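Local structure of CBS domain protein (Porphyromonas gingivalis, 2NQW) at residues S16-G21 with E86-P91; G51-I56 with F74-M79. The protein is of unknown function but, as a UPF0053-family membrane protein represented here by its transporter associated domain, may bind flavin adenine dinucleotide. One frame throughout, in Å; residues are numbered along the deposited sequence.

Contact 1. Residues S16-G21 with E86-P91; sequences SYLFEG and EIKIFP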
# COMPACT_ATOMS: atom_id res chain seq x y z
N SER A 16 -12.07 -2.42 3.75
CA SER A 16 -10.62 -2.40 3.50
C SER A 16 -10.29 -3.18 2.23
O SER A 16 -11.17 -3.78 1.58
CB SER A 16 -9.87 -2.98 4.70
OG SER A 16 -10.07 -4.37 4.81
N TYR A 17 -9.00 -3.17 1.88
CA TYR A 17 -8.52 -3.83 0.68
C TYR A 17 -7.26 -4.60 1.00
O TYR A 17 -6.48 -4.19 1.84
CB TYR A 17 -8.20 -2.78 -0.43
CG TYR A 17 -9.38 -1.90 -0.70
CD1 TYR A 17 -10.46 -2.36 -1.47
CD2 TYR A 17 -9.47 -0.64 -0.12
CE1 TYR A 17 -11.58 -1.57 -1.68
CE2 TYR A 17 -10.59 0.16 -0.29
CZ TYR A 17 -11.64 -0.32 -1.07
OH TYR A 17 -12.76 0.46 -1.29
N LEU A 18 -7.03 -5.67 0.26
CA LEU A 18 -5.72 -6.35 0.29
C LEU A 18 -5.12 -6.24 -1.11
O LEU A 18 -5.79 -6.61 -2.09
CB LEU A 18 -5.85 -7.81 0.67
CG LEU A 18 -6.38 -8.07 2.06
CD1 LEU A 18 -6.63 -9.58 2.26
CD2 LEU A 18 -5.32 -7.60 3.08
N PHE A 19 -3.89 -5.71 -1.20
CA PHE A 19 -3.20 -5.57 -2.49
C PHE A 19 -1.92 -6.37 -2.49
O PHE A 19 -1.20 -6.41 -1.47
CB PHE A 19 -2.82 -4.10 -2.74
CG PHE A 19 -3.89 -3.30 -3.42
CD1 PHE A 19 -3.86 -3.12 -4.80
CD2 PHE A 19 -4.96 -2.77 -2.71
CE1 PHE A 19 -4.88 -2.40 -5.47
CE2 PHE A 19 -5.97 -2.06 -3.35
CZ PHE A 19 -5.92 -1.87 -4.74
N GLU A 20 -1.56 -6.90 -3.65
CA GLU A 20 -0.21 -7.41 -3.84
C GLU A 20 0.79 -6.27 -3.61
O GLU A 20 0.58 -5.14 -4.08
CB GLU A 20 -0.05 -7.97 -5.27
CG GLU A 20 -0.93 -9.17 -5.52
CD GLU A 20 -0.88 -9.68 -6.96
OE1 GLU A 20 -0.36 -8.99 -7.85
OE2 GLU A 20 -1.43 -10.78 -7.20
N GLY A 21 1.91 -6.57 -2.94
CA GLY A 21 2.88 -5.50 -2.65
C GLY A 21 3.49 -4.89 -3.90
O GLY A 21 3.81 -3.70 -3.92
N GLU A 86 1.93 -8.77 0.51
CA GLU A 86 0.56 -8.27 0.60
C GLU A 86 0.54 -7.12 1.60
O GLU A 86 1.15 -7.21 2.67
CB GLU A 86 -0.39 -9.36 1.07
CG GLU A 86 -1.88 -8.94 1.00
CD GLU A 86 -2.75 -10.09 1.49
OE1 GLU A 86 -2.71 -10.38 2.70
OE2 GLU A 86 -3.48 -10.69 0.67
N ILE A 87 -0.18 -6.07 1.19
CA ILE A 87 -0.44 -4.93 2.04
C ILE A 87 -1.94 -4.71 2.14
O ILE A 87 -2.66 -4.71 1.12
CB ILE A 87 0.26 -3.66 1.47
CG1 ILE A 87 1.77 -3.77 1.74
CG2 ILE A 87 -0.28 -2.36 2.09
CD1 ILE A 87 2.62 -2.73 0.98
N LYS A 88 -2.40 -4.51 3.38
CA LYS A 88 -3.76 -4.05 3.64
C LYS A 88 -3.82 -2.53 3.56
O LYS A 88 -2.97 -1.85 4.16
CB LYS A 88 -4.17 -4.48 5.04
CG LYS A 88 -5.49 -3.89 5.48
CD LYS A 88 -5.94 -4.51 6.82
CE LYS A 88 -7.16 -3.75 7.34
NZ LYS A 88 -7.65 -4.36 8.63
N ILE A 89 -4.83 -2.02 2.84
CA ILE A 89 -5.17 -0.59 2.88
C ILE A 89 -6.47 -0.51 3.69
O ILE A 89 -7.47 -1.17 3.34
CB ILE A 89 -5.34 -0.01 1.45
CG1 ILE A 89 -4.04 -0.17 0.67
CG2 ILE A 89 -5.81 1.45 1.56
CD1 ILE A 89 -4.10 0.34 -0.78
N PHE A 90 -6.43 0.23 4.80
CA PHE A 90 -7.61 0.35 5.65
C PHE A 90 -8.70 1.15 4.95
O PHE A 90 -8.44 1.86 3.97
CB PHE A 90 -7.19 1.02 6.97
CG PHE A 90 -6.57 0.08 7.97
CD1 PHE A 90 -7.28 -0.34 9.09
CD2 PHE A 90 -5.27 -0.38 7.78
CE1 PHE A 90 -6.71 -1.22 10.02
CE2 PHE A 90 -4.67 -1.25 8.69
CZ PHE A 90 -5.40 -1.67 9.81
N PRO A 91 -9.94 1.06 5.47
CA PRO A 91 -10.98 1.90 4.86
C PRO A 91 -10.58 3.37 4.99
O PRO A 91 -10.01 3.76 6.03
CB PRO A 91 -12.22 1.62 5.72
CG PRO A 91 -11.89 0.30 6.47
CD PRO A 91 -10.41 0.30 6.64

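Contact 2. Residues G51-I56 with F74-M79; sequences GLFLEI and FQVTQM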
# COMPACT_ATOMS: atom_id res chain seq x y z
N GLY A 51 6.93 -0.13 -2.30
CA GLY A 51 7.91 0.97 -2.32
C GLY A 51 7.45 2.14 -1.49
O GLY A 51 8.26 2.76 -0.78
N LEU A 52 6.15 2.49 -1.56
CA LEU A 52 5.65 3.60 -0.75
C LEU A 52 5.82 3.25 0.74
O LEU A 52 6.21 4.09 1.54
CB LEU A 52 4.18 3.85 -1.06
CG LEU A 52 3.52 4.97 -0.24
CD1 LEU A 52 4.22 6.32 -0.45
CD2 LEU A 52 2.05 5.05 -0.65
N PHE A 53 5.52 2.00 1.12
CA PHE A 53 5.70 1.59 2.51
C PHE A 53 7.14 1.79 2.94
O PHE A 53 7.41 2.37 4.02
CB PHE A 53 5.27 0.11 2.64
CG PHE A 53 5.00 -0.28 4.08
CD1 PHE A 53 3.69 -0.26 4.56
CD2 PHE A 53 6.03 -0.67 4.95
CE1 PHE A 53 3.40 -0.58 5.88
CE2 PHE A 53 5.76 -0.97 6.27
CZ PHE A 53 4.45 -0.92 6.73
N LEU A 54 8.09 1.34 2.10
CA LEU A 54 9.52 1.50 2.44
C LEU A 54 9.92 2.97 2.50
O LEU A 54 10.78 3.36 3.30
CB LEU A 54 10.40 0.80 1.39
CG LEU A 54 10.23 -0.71 1.29
CD1 LEU A 54 11.12 -1.28 0.20
CD2 LEU A 54 10.53 -1.40 2.64
N GLU A 55 9.34 3.79 1.63
CA GLU A 55 9.68 5.22 1.60
C GLU A 55 9.19 5.92 2.87
O GLU A 55 9.85 6.85 3.37
CB GLU A 55 9.01 5.88 0.39
CG GLU A 55 9.52 7.27 0.06
CD GLU A 55 10.89 7.31 -0.56
OE1 GLU A 55 11.43 6.30 -1.00
OE2 GLU A 55 11.42 8.44 -0.70
N ILE A 56 8.04 5.48 3.39
CA ILE A 56 7.55 6.04 4.65
C ILE A 56 8.38 5.58 5.85
O ILE A 56 8.74 6.38 6.73
CB ILE A 56 6.05 5.70 4.87
CG1 ILE A 56 5.17 6.33 3.78
CG2 ILE A 56 5.57 6.11 6.25
CD1 ILE A 56 3.77 5.70 3.71
N PHE A 74 -1.62 1.71 6.04
CA PHE A 74 -1.16 0.48 5.39
C PHE A 74 -0.64 -0.49 6.43
O PHE A 74 -0.06 -0.06 7.44
CB PHE A 74 0.05 0.83 4.50
CG PHE A 74 -0.23 1.92 3.49
CD1 PHE A 74 -1.09 1.69 2.42
CD2 PHE A 74 0.35 3.18 3.59
CE1 PHE A 74 -1.37 2.69 1.50
CE2 PHE A 74 0.07 4.20 2.64
CZ PHE A 74 -0.78 3.92 1.58
N GLN A 75 -0.82 -1.78 6.19
CA GLN A 75 -0.24 -2.77 7.09
C GLN A 75 0.33 -3.91 6.23
O GLN A 75 -0.31 -4.38 5.28
CB GLN A 75 -1.32 -3.34 8.02
CG GLN A 75 -0.81 -4.43 8.98
CD GLN A 75 -1.93 -4.88 9.91
OE1 GLN A 75 -2.81 -4.08 10.25
NE2 GLN A 75 -1.87 -6.10 10.37
N VAL A 76 1.56 -4.34 6.57
CA VAL A 76 2.15 -5.50 5.86
C VAL A 76 1.46 -6.73 6.43
O VAL A 76 1.66 -7.05 7.60
CB VAL A 76 3.67 -5.58 6.07
CG1 VAL A 76 4.23 -6.87 5.48
CG2 VAL A 76 4.32 -4.39 5.43
N THR A 77 0.68 -7.43 5.60
CA THR A 77 -0.03 -8.61 6.10
C THR A 77 0.68 -9.91 5.73
O THR A 77 0.49 -10.91 6.41
CB THR A 77 -1.46 -8.64 5.56
OG1 THR A 77 -1.41 -8.51 4.14
CG2 THR A 77 -2.28 -7.50 6.21
N GLN A 78 1.48 -9.90 4.66
CA GLN A 78 2.24 -11.11 4.27
C GLN A 78 3.57 -10.72 3.68
O GLN A 78 3.68 -9.72 2.96
CB GLN A 78 1.49 -11.94 3.23
CG GLN A 78 0.14 -12.47 3.71
CD GLN A 78 -0.43 -13.45 2.71
OE1 GLN A 78 0.21 -14.47 2.40
NE2 GLN A 78 -1.61 -13.15 2.21
N MSE A 79 4.59 -11.55 3.98
CA MSE A 79 5.89 -11.46 3.35
C MSE A 79 6.31 -12.84 2.95
O MSE A 79 5.87 -13.81 3.57
CB MSE A 79 6.97 -10.92 4.31
CG MSE A 79 6.77 -9.44 4.62
SE MSE A 79 8.19 -8.65 5.65
CE MSE A 79 9.61 -8.80 4.34

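Contact 1. Residues S16-G21 with E86-P91
Y17 and I89 face each other as a hydrogen-bonded antiparallel pair: Y17 N gives its hydrogen to I89 O at 2.9 Å, in the carbonyl plane, and I89 N returns a bond to Y17 O. Two residues on, F19 pairs with I87 in the same way, and F19 N meets I87 O at 2.8 Å in an almost straight bond, 176° at the hydrogen. On the face of Y17, F19, I87 and I89, the methyl I89 CD1 leans against the F19 ring, 3.8 Å from CD2, so a flat aromatic and a branched aliphatic share one apolar layer. The face bearing L18 and K88 is mixed, apolar and charged. L18 CD2 lies 3.9 Å from K88 CB, and L18 also meets E86, whose CG is anti to the backbone N (chi1 -172°); the extended chain crosses L18 at a slant, and its carboxylate ends against the leucine, OE2 3.7 Å from L18 CD1. T77 and Q78 of the adjoining strand bind E86 OE1. Beyond the paired residues, S16 CB lies 3.3 Å from I89 O and also touches P91 CD, while S16 OG turns to D14. K88 CE sits over the centre of the F90 ring, 3.5 Å above its plane. L32 and V28 of helix 25-32, with L49, cover the F19 side. The chemistry implies a strand pair held by its backbone: apolar residues suit the helix-covered face, while across the sheet aliphatic stems pack on L18 and the E86 carboxylate is bonded.

Contact 2. Residues G51-I56 with F74-M79
The helical turn that presents L52, F53 and I56 to F74 and V76 is held by its own backbone, the shorter bond running from E55 N to G51 O at 2.8 Å. Across to the strand the contact is almost wholly apolar packing. F53 carries most of it: its CG stands anti to the backbone N (chi1 -162°), and the ring reaches over to the strand although its CB starts off to one side. There V76 CG2 covers one face of the ring in a CH-pi contact, 3.8 Å from the centroid and 15° off the normal, offset toward the rim. The ring edge faces F74, with F53 CD1 3.8 Å from F74 CB and the carbonyl oxygen of F74 lying in the ring plane. F74 leaves the strand toward the helix, and its ring meets L52 CD2 at CZ, 3.8 Å away, and I56 CD1 at CE2, 4.1 Å away, both side chains crossing it at about a right angle. The axes come within 10.1 Å, and the large F53 and F74 rings suit this place because they help to fill that spacing. A67 of strand 66-69 touches F53 and I56, while I89 touches F74 from strand 84-89. With axes at 115°, the arrangement is that of a helix laid across an antiparallel sheet, a two-layer alpha/beta packing within the transporter associated domain.

Contact 1 lies within the sheet, whereas contact 2 joins that sheet to helix 49-57. Their strands 84-89 and 72-79 are neighbours, probably hydrogen-bonded from K88 N to Q75 O, so the two contacts build outward from a common pair. Contact 2 is buried and apolar; contact 1 is partly buried, with backbone bonds between its strands and different residues on its two faces. On the helix-covered face they merge, where L49, at the start of helix 49-57, reaches F19 and I87. On the other face K88 CB packs on T77 CG2, beside the classic beta bulge at which T77 and Q78 both lie opposite E86.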